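Side-chain contacts in argininosuccinate lyase (Chelativorans sp., PDB 6RXA), which acts as a C-N lyase (EDDS lyase) of the aspartase/fumarase superfamily and probably also splits argininosuccinate into fumarate and arginine: residues S489-Q492 with I493-D497; A482-T485 with L486-S489; V51-L54 with T55-I59. The protein carries 2 engineered substitutions. One frame throughout, in Å; residues are numbered along the deposited sequence.

Interaction 1: residues S489-Q492 with I493-D497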
ATOM      1  N   SER A 489      28.577  36.217   3.479  1.00 22.05           N
ATOM      2  CA  SER A 489      28.405  36.640   4.862  1.00 22.85           C
ATOM      3  C   SER A 489      29.383  35.913   5.772  1.00 22.09           C
ATOM      4  O   SER A 489      29.978  36.518   6.674  1.00 21.43           O
ATOM      5  CB  SER A 489      26.971  36.363   5.320  1.00 25.50           C
ATOM      6  OG  SER A 489      26.038  37.191   4.647  1.00 28.27           O
ATOM      7  N   VAL A 490      29.554  34.608   5.554  1.00 21.87           N
ATOM      8  CA  VAL A 490      30.486  33.827   6.361  1.00 20.24           C
ATOM      9  C   VAL A 490      31.900  34.357   6.198  1.00 20.55           C
ATOM     10  O   VAL A 490      32.633  34.526   7.181  1.00 21.19           O
ATOM     11  CB  VAL A 490      30.370  32.339   5.977  1.00 20.05           C
ATOM     12  CG1 VAL A 490      31.477  31.529   6.607  1.00 20.35           C
ATOM     13  CG2 VAL A 490      29.028  31.798   6.394  1.00 19.47           C
ATOM     14  N   GLN A 491      32.313  34.647   4.964  1.00 21.46           N
ATOM     15  CA  GLN A 491      33.673  35.134   4.765  1.00 25.37           C
ATOM     16  C   GLN A 491      33.851  36.523   5.370  1.00 25.26           C
ATOM     17  O   GLN A 491      34.899  36.813   5.963  1.00 25.22           O
ATOM     18  CB  GLN A 491      34.055  35.084   3.290  1.00 34.44           C
ATOM     19  CG  GLN A 491      34.356  33.671   2.781  1.00 49.77           C
ATOM     20  CD  GLN A 491      35.190  32.832   3.752  1.00 55.12           C
ATOM     21  OE1 GLN A 491      34.770  31.740   4.172  1.00 44.06           O
ATOM     22  NE2 GLN A 491      36.369  33.343   4.122  1.00 47.22           N
ATOM     23  N   GLN A 492      32.836  37.389   5.257  1.00 24.89           N
ATOM     24  CA  GLN A 492      32.899  38.708   5.889  1.00 25.58           C
ATOM     25  C   GLN A 492      33.206  38.585   7.378  1.00 24.99           C
ATOM     26  O   GLN A 492      34.090  39.274   7.904  1.00 26.13           O
ATOM     27  CB  GLN A 492      31.573  39.451   5.686  1.00 26.53           C
ATOM     28  CG  GLN A 492      31.410  40.047   4.309  1.00 27.86           C
ATOM     29  CD  GLN A 492      29.970  40.378   3.953  1.00 28.98           C
ATOM     30  OE1 GLN A 492      29.037  40.225   4.763  1.00 28.25           O
ATOM     31  NE2 GLN A 492      29.775  40.813   2.715  1.00 30.73           N
ATOM     32  N   ILE A 493      32.484  37.706   8.070  1.00 23.05           N
ATOM     33  CA  ILE A 493      32.661  37.547   9.506  1.00 23.81           C
ATOM     34  C   ILE A 493      34.047  36.999   9.820  1.00 24.64           C
ATOM     35  O   ILE A 493      34.755  37.520  10.690  1.00 24.43           O
ATOM     36  CB  ILE A 493      31.551  36.647  10.072  1.00 22.67           C
ATOM     37  CG1 ILE A 493      30.213  37.392  10.062  1.00 22.79           C
ATOM     38  CG2 ILE A 493      31.891  36.201  11.481  1.00 22.37           C
ATOM     39  CD1 ILE A 493      28.981  36.493  10.151  1.00 22.24           C
ATOM     40  N   ILE A 494      34.458  35.942   9.118  1.00 24.55           N
ATOM     41  CA  ILE A 494      35.750  35.320   9.413  1.00 23.40           C
ATOM     42  C   ILE A 494      36.884  36.307   9.163  1.00 23.68           C
ATOM     43  O   ILE A 494      37.820  36.433   9.964  1.00 22.91           O
ATOM     44  CB  ILE A 494      35.930  34.020   8.609  1.00 23.33           C
ATOM     45  CG1 ILE A 494      34.964  32.946   9.105  1.00 22.75           C
ATOM     46  CG2 ILE A 494      37.379  33.535   8.717  1.00 23.61           C
ATOM     47  CD1 ILE A 494      34.917  31.696   8.225  1.00 24.60           C
ATOM     48  N   GLN A 495      36.838  37.006   8.027  1.00 23.28           N
ATOM     49  CA  GLN A 495      37.954  37.871   7.670  1.00 23.39           C
ATOM     50  C   GLN A 495      37.992  39.128   8.530  1.00 23.54           C
ATOM     51  O   GLN A 495      39.077  39.621   8.870  1.00 23.25           O
ATOM     52  CB  GLN A 495      37.884  38.248   6.193  1.00 23.90           C
ATOM     53  CG  GLN A 495      38.166  37.087   5.272  1.00 28.57           C
ATOM     54  CD  GLN A 495      39.536  36.490   5.518  1.00 34.52           C
ATOM     55  OE1 GLN A 495      40.538  37.201   5.548  1.00 34.22           O
ATOM     56  NE2 GLN A 495      39.581  35.183   5.723  1.00 38.78           N
ATOM     57  N   THR A 496      36.822  39.687   8.854  1.00 24.44           N
ATOM     58  CA  THR A 496      36.793  40.859   9.720  1.00 25.56           C
ATOM     59  C   THR A 496      37.359  40.527  11.095  1.00 24.32           C
ATOM     60  O   THR A 496      38.145  41.299  11.656  1.00 24.18           O
ATOM     61  CB  THR A 496      35.369  41.404   9.830  1.00 26.77           C
ATOM     62  OG1 THR A 496      34.947  41.886   8.549  1.00 25.82           O
ATOM     63  CG2 THR A 496      35.314  42.540  10.843  1.00 28.94           C
ATOM     64  N   ASP A 497      36.992  39.368  11.642  1.00 22.65           N
ATOM     65  CA  ASP A 497      37.571  38.945  12.910  1.00 22.53           C
ATOM     66  C   ASP A 497      39.078  38.757  12.786  1.00 23.14           C
ATOM     67  O   ASP A 497      39.836  39.192  13.658  1.00 23.70           O
ATOM     68  CB  ASP A 497      36.900  37.656  13.376  1.00 24.34           C
ATOM     69  CG  ASP A 497      37.609  37.037  14.553  1.00 26.34           C
ATOM     70  OD1 ASP A 497      37.435  37.540  15.684  1.00 26.33           O
ATOM     71  OD2 ASP A 497      38.367  36.069  14.338  1.00 26.44           O
TER

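Interaction 2: residues A482-T485 with L486-S489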
ATOM      1  N   ALA A 482      20.924  32.831  -2.933  1.00 19.02           N
ATOM      2  CA  ALA A 482      20.943  32.756  -1.479  1.00 18.51           C
ATOM      3  C   ALA A 482      22.213  32.077  -0.991  1.00 18.85           C
ATOM      4  O   ALA A 482      22.825  32.521  -0.014  1.00 18.14           O
ATOM      5  CB  ALA A 482      19.717  32.005  -0.963  1.00 17.47           C
ATOM      6  N   LYS A 483      22.621  30.997  -1.652  1.00 19.10           N
ATOM      7  CA  LYS A 483      23.816  30.289  -1.219  1.00 20.40           C
ATOM      8  C   LYS A 483      25.041  31.185  -1.328  1.00 19.37           C
ATOM      9  O   LYS A 483      25.925  31.149  -0.464  1.00 19.56           O
ATOM     10  CB  LYS A 483      23.973  28.986  -2.000  1.00 26.11           C
ATOM     11  CG  LYS A 483      25.052  28.078  -1.433  1.00 35.18           C
ATOM     12  CD  LYS A 483      25.043  26.708  -2.105  1.00 44.03           C
ATOM     13  CE  LYS A 483      26.077  25.789  -1.468  1.00 53.83           C
ATOM     14  NZ  LYS A 483      26.137  24.448  -2.107  1.00 63.08           N
ATOM     15  N   GLN A 484      25.098  32.044  -2.356  1.00 19.80           N
ATOM     16  CA  GLN A 484      26.229  32.963  -2.485  1.00 22.07           C
ATOM     17  C   GLN A 484      26.184  34.053  -1.418  1.00 22.38           C
ATOM     18  O   GLN A 484      27.229  34.430  -0.867  1.00 23.31           O
ATOM     19  CB  GLN A 484      26.263  33.574  -3.885  1.00 25.50           C
ATOM     20  CG  GLN A 484      27.585  34.265  -4.215  1.00 32.44           C
ATOM     21  CD  GLN A 484      28.768  33.312  -4.167  1.00 38.23           C
ATOM     22  OE1 GLN A 484      28.836  32.343  -4.924  1.00 38.66           O
ATOM     23  NE2 GLN A 484      29.699  33.575  -3.258  1.00 41.57           N
ATOM     24  N   THR A 485      24.989  34.577  -1.117  1.00 22.13           N
ATOM     25  CA  THR A 485      24.854  35.563  -0.047  1.00 22.94           C
ATOM     26  C   THR A 485      25.358  34.996   1.277  1.00 21.91           C
ATOM     27  O   THR A 485      26.083  35.672   2.021  1.00 21.39           O
ATOM     28  CB  THR A 485      23.394  36.007   0.088  1.00 25.23           C
ATOM     29  OG1 THR A 485      22.986  36.738  -1.073  1.00 26.14           O
ATOM     30  CG2 THR A 485      23.207  36.891   1.321  1.00 26.20           C
ATOM     31  N   LEU A 486      24.976  33.756   1.589  1.00 20.75           N
ATOM     32  CA  LEU A 486      25.434  33.116   2.817  1.00 19.28           C
ATOM     33  C   LEU A 486      26.947  32.950   2.812  1.00 18.56           C
ATOM     34  O   LEU A 486      27.624  33.256   3.801  1.00 18.86           O
ATOM     35  CB  LEU A 486      24.742  31.763   2.977  1.00 19.15           C
ATOM     36  CG  LEU A 486      25.091  30.944   4.222  1.00 19.53           C
ATOM     37  CD1 LEU A 486      24.909  31.785   5.479  1.00 18.95           C
ATOM     38  CD2 LEU A 486      24.241  29.679   4.258  1.00 19.95           C
ATOM     39  N   ALA A 487      27.503  32.462   1.698  1.00 19.69           N
ATOM     40  CA  ALA A 487      28.948  32.273   1.622  1.00 21.67           C
ATOM     41  C   ALA A 487      29.685  33.594   1.817  1.00 21.37           C
ATOM     42  O   ALA A 487      30.681  33.659   2.554  1.00 21.39           O
ATOM     43  CB  ALA A 487      29.311  31.610   0.292  1.00 23.40           C
ATOM     44  N   ASP A 488      29.186  34.672   1.196  1.00 21.72           N
ATOM     45  CA  ASP A 488      29.789  35.989   1.373  1.00 23.73           C
ATOM     46  C   ASP A 488      29.717  36.448   2.823  1.00 23.93           C
ATOM     47  O   ASP A 488      30.675  37.035   3.343  1.00 24.90           O
ATOM     48  CB  ASP A 488      29.064  37.020   0.504  1.00 25.98           C
ATOM     49  CG  ASP A 488      29.344  36.852  -0.971  1.00 30.09           C
ATOM     50  OD1 ASP A 488      30.183  35.997  -1.334  1.00 31.69           O
ATOM     51  OD2 ASP A 488      28.708  37.572  -1.766  1.00 32.06           O
ATOM     52  N   SER A 489      28.577  36.217   3.479  1.00 22.05           N
ATOM     53  CA  SER A 489      28.405  36.640   4.862  1.00 22.85           C
ATOM     54  C   SER A 489      29.383  35.913   5.772  1.00 22.09           C
ATOM     55  O   SER A 489      29.978  36.518   6.674  1.00 21.43           O
ATOM     56  CB  SER A 489      26.971  36.363   5.320  1.00 25.50           C
ATOM     57  OG  SER A 489      26.038  37.191   4.647  1.00 28.27           O
TER

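Interaction 3: residues V51-L54 with T55-I59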
ATOM      1  N   VAL A  51      24.083  30.509  12.620  1.00 18.04           N
ATOM      2  CA  VAL A  51      25.125  31.279  13.296  1.00 17.34           C
ATOM      3  C   VAL A  51      25.172  32.719  12.792  1.00 16.93           C
ATOM      4  O   VAL A  51      25.309  33.657  13.585  1.00 16.60           O
ATOM      5  CB  VAL A  51      26.477  30.555  13.154  1.00 18.41           C
ATOM      6  CG1 VAL A  51      27.622  31.478  13.494  1.00 17.78           C
ATOM      7  CG2 VAL A  51      26.501  29.310  14.032  1.00 19.51           C
ATOM      8  N   VAL A  52      25.074  32.920  11.475  1.00 16.63           N
ATOM      9  CA  VAL A  52      25.022  34.275  10.924  1.00 18.18           C
ATOM     10  C   VAL A  52      23.833  35.043  11.497  1.00 17.72           C
ATOM     11  O   VAL A  52      23.969  36.193  11.933  1.00 18.29           O
ATOM     12  CB  VAL A  52      24.993  34.227   9.384  1.00 18.61           C
ATOM     13  CG1 VAL A  52      24.680  35.598   8.812  1.00 19.14           C
ATOM     14  CG2 VAL A  52      26.318  33.710   8.854  1.00 19.18           C
ATOM     15  N   MET A  53      22.665  34.410  11.534  1.00 16.61           N
ATOM     16  CA  MET A  53      21.491  35.059  12.113  1.00 16.46           C
ATOM     17  C   MET A  53      21.711  35.394  13.581  1.00 17.01           C
ATOM     18  O   MET A  53      21.350  36.487  14.029  1.00 17.45           O
ATOM     19  CB  MET A  53      20.256  34.174  11.921  1.00 16.68           C
ATOM     20  CG  MET A  53      18.967  34.744  12.513  1.00 17.13           C
ATOM     21  SD  MET A  53      18.756  34.314  14.253  1.00 16.15           S
ATOM     22  CE  MET A  53      18.592  32.534  14.154  1.00 19.11           C
ATOM     23  N   LEU A  54      22.285  34.469  14.356  1.00 17.10           N
ATOM     24  CA  LEU A  54      22.530  34.768  15.762  1.00 18.25           C
ATOM     25  C   LEU A  54      23.458  35.960  15.903  1.00 19.52           C
ATOM     26  O   LEU A  54      23.355  36.722  16.872  1.00 20.55           O
ATOM     27  CB  LEU A  54      23.161  33.583  16.477  1.00 17.80           C
ATOM     28  CG  LEU A  54      22.350  32.313  16.652  1.00 18.81           C
ATOM     29  CD1 LEU A  54      23.169  31.275  17.392  1.00 20.01           C
ATOM     30  CD2 LEU A  54      21.068  32.598  17.409  1.00 18.95           C
ATOM     31  N   THR A  55      24.378  36.130  14.949  1.00 19.18           N
ATOM     32  CA  THR A  55      25.291  37.265  14.978  1.00 19.07           C
ATOM     33  C   THR A  55      24.547  38.565  14.690  1.00 20.10           C
ATOM     34  O   THR A  55      24.726  39.563  15.399  1.00 21.62           O
ATOM     35  CB  THR A  55      26.402  37.056  13.955  1.00 19.37           C
ATOM     36  OG1 THR A  55      26.954  35.749  14.116  1.00 19.14           O
ATOM     37  CG2 THR A  55      27.528  38.081  14.185  1.00 20.42           C
ATOM     38  N   GLU A  56      23.693  38.568  13.658  1.00 20.08           N
ATOM     39  CA  GLU A  56      22.871  39.742  13.382  1.00 20.71           C
ATOM     40  C   GLU A  56      22.048  40.130  14.603  1.00 20.81           C
ATOM     41  O   GLU A  56      21.824  41.319  14.860  1.00 22.98           O
ATOM     42  CB  GLU A  56      21.923  39.479  12.207  1.00 21.68           C
ATOM     43  CG  GLU A  56      22.596  39.224  10.872  1.00 25.17           C
ATOM     44  CD  GLU A  56      21.630  39.308   9.695  1.00 33.07           C
ATOM     45  OE1 GLU A  56      22.098  39.237   8.536  1.00 37.32           O
ATOM     46  OE2 GLU A  56      20.405  39.447   9.921  1.00 35.24           O
ATOM     47  N   GLN A  57      21.564  39.140  15.352  1.00 19.19           N
ATOM     48  CA  GLN A  57      20.702  39.386  16.501  1.00 19.81           C
ATOM     49  C   GLN A  57      21.480  39.742  17.763  1.00 22.95           C
ATOM     50  O   GLN A  57      20.854  40.004  18.798  1.00 25.54           O
ATOM     51  CB  GLN A  57      19.813  38.170  16.768  1.00 19.11           C
ATOM     52  CG  GLN A  57      18.856  37.855  15.643  1.00 19.71           C
ATOM     53  CD  GLN A  57      17.949  39.017  15.324  1.00 21.85           C
ATOM     54  OE1 GLN A  57      18.202  39.785  14.396  1.00 23.83           O
ATOM     55  NE2 GLN A  57      16.902  39.173  16.110  1.00 21.60           N
ATOM     56  N   GLY A  58      22.808  39.745  17.711  1.00 24.08           N
ATOM     57  CA  GLY A  58      23.616  40.055  18.876  1.00 25.91           C
ATOM     58  C   GLY A  58      23.723  38.940  19.887  1.00 25.31           C
ATOM     59  O   GLY A  58      24.263  39.159  20.977  1.00 27.10           O
ATOM     60  N   ILE A  59      23.224  37.749  19.561  1.00 22.56           N
ATOM     61  CA  ILE A  59      23.320  36.612  20.470  1.00 22.62           C
ATOM     62  C   ILE A  59      24.749  36.089  20.507  1.00 24.26           C
ATOM     63  O   ILE A  59      25.256  35.694  21.566  1.00 26.49           O
ATOM     64  CB  ILE A  59      22.297  35.536  20.065  1.00 21.78           C
ATOM     65  CG1 ILE A  59      20.881  36.092  20.279  1.00 21.93           C
ATOM     66  CG2 ILE A  59      22.505  34.268  20.851  1.00 21.72           C
ATOM     67  CD1 ILE A  59      19.783  35.245  19.684  1.00 21.21           C
TER

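Interaction 1: residues S489-Q492 with I493-D497
With chi1 of -65°, Thr-496 holds OG1 beside its own backbone N, facing back along the helix to the carbonyl of Gln-492. The Gln-492 O is gripped twice: OG1 of Thr-496 donates to it at 2.8 Å, while N of Thr-496, at 2.9 Å, makes the normal helical bond from the other face of the carbonyl plane. In Val-490, CG1 stands opposite the backbone N across chi1 (170°), and this methyl meets Ile-494 one turn on. Val-490 and Ile-494 lie alongside each other and point the same way, CG1 of the valine 3.8 Å from CD1 of the isoleucine. The CG1 of Ile-494 also rests 3.4 Å from the Val-490 O. Gln-491 and Gln-495 run alongside each other too, but their amides do not pair: the planes are 29° apart, the two NE2 atoms are 4.0 Å apart, and OE1 of Gln-495 instead accepts a hydrogen bond from Arg-498. On the inner side, Val-490 packs on Arg-48 and Val-52 of helix 35-56, and Ile-493 reaches both Val-52 and Ser-65. Gln-491 and Gln-492 are on the exposed side. The i to i+4 hydroxyl back-bond is common for threonine in helices; the division of apolar and polar sides is that of an amphipathic alpha-helix, here near the end of helix 451-500.

Interaction 2: residues A482-T485 with L486-S489
The carbonyl oxygen of Thr-485 takes two bonds from Ser-489: the backbone N at 2.9 Å and the hydroxyl OG at 3.0 Å, arriving from opposite faces of the carbonyl plane. OG lies well above that plane, 36° out of it, whereas N is tilted less. This is the i to i+4 back-bond of a serine within an alpha-helix, here in the C-terminal third of helix 451-500, and it gives the serine hydroxyl an acceptor within its own helix. The Thr-485 hydroxyl makes the same kind of back-bond one turn earlier, its OG1 to the Asn-481 O.

On the exposed side Gln-484 and Asp-488 form a second i to i+4 link, between side chains. CG of the glutamine stands opposite its backbone N (chi1 -166°) and the chain then bends at chi2, which swings the amide along the helix so that NE2 donates to OD1 of Asp-488 at 3.1 Å. The bond is fairly straight and lies in the amide plane, yet it meets OD1 from above the carboxylate, the two flat groups being turned 45° from each other. Leu-486 serves the other side of the helix: it is buried, and its side chain lies against Gln-45, Ala-49 and Val-52 of helix 35-56. The NE2 bond probably eases the crowding of two acceptors here, for OD1 of Asp-488 also lies 3.4 Å from the Gln-484 O.

Interaction 3: residues V51-L54 with T55-I59
Leu-54 and Ile-59 make the tight part of this helix end: CD2 of the leucine comes within 3.7 Å of CD1 of the isoleucine, the two side chains meeting at an angle. In the backbone, N of Ile-59 bonds to the Leu-54 O at 2.9 Å and N of Gly-58 to the Thr-55 O at 3.0 Å, with Gly-58 at positive phi, completing a Schellman motif. Beside it SD of Met-53 lies 3.8 Å from CG of Gln-57. Thr-55 turns OG1 back to the Val-51 O, at 2.7 Å, across the carbonyl plane from the threonine N; the same OG1 is hydrogen-bonded to OG of Ser-65. A valine in its place would probably leave Ser-65 without this mate and the Val-51 O with one donor fewer. On the solvent side there is less packing: exposed Glu-56 runs outward, tethered by a salt bridge from OE2 to Arg-214, while NE2 of Gln-57 bonds to the Pro-209 O. Backbone bonds and the Leu-54/Ile-59 contact thus close helix 35-56, while the polar side chains tie its end to helix 62-79, to helix 212-218 through Arg-214 and to the Pro-209 carbonyl just before it.

Interactions 1 and 2 are consecutive stretches of helix 451-500, sharing Ser-489, and both are surface contacts; interaction 3, partly buried, ends helix 35-56. The three contacts meet at Val-52 of interaction 3, whose CG2 lies near CD1 of Leu-486, CG2 of Val-490 and CD1 of Ile-493, each 4.1 Å away. All three contacts have a hydroxyl bonded to the carbonyl four residues before it, but the rest of their chemistry differs. Inside the helix, away from its ends, interaction 2 adds an exposed amide-carboxylate bond; interaction 1 adds the apolar pair Val-490/Ile-494, where interaction 2 has none across its segments; interaction 3 spends its bonds on stopping a helix. All lie away from the known ligand-binding residues.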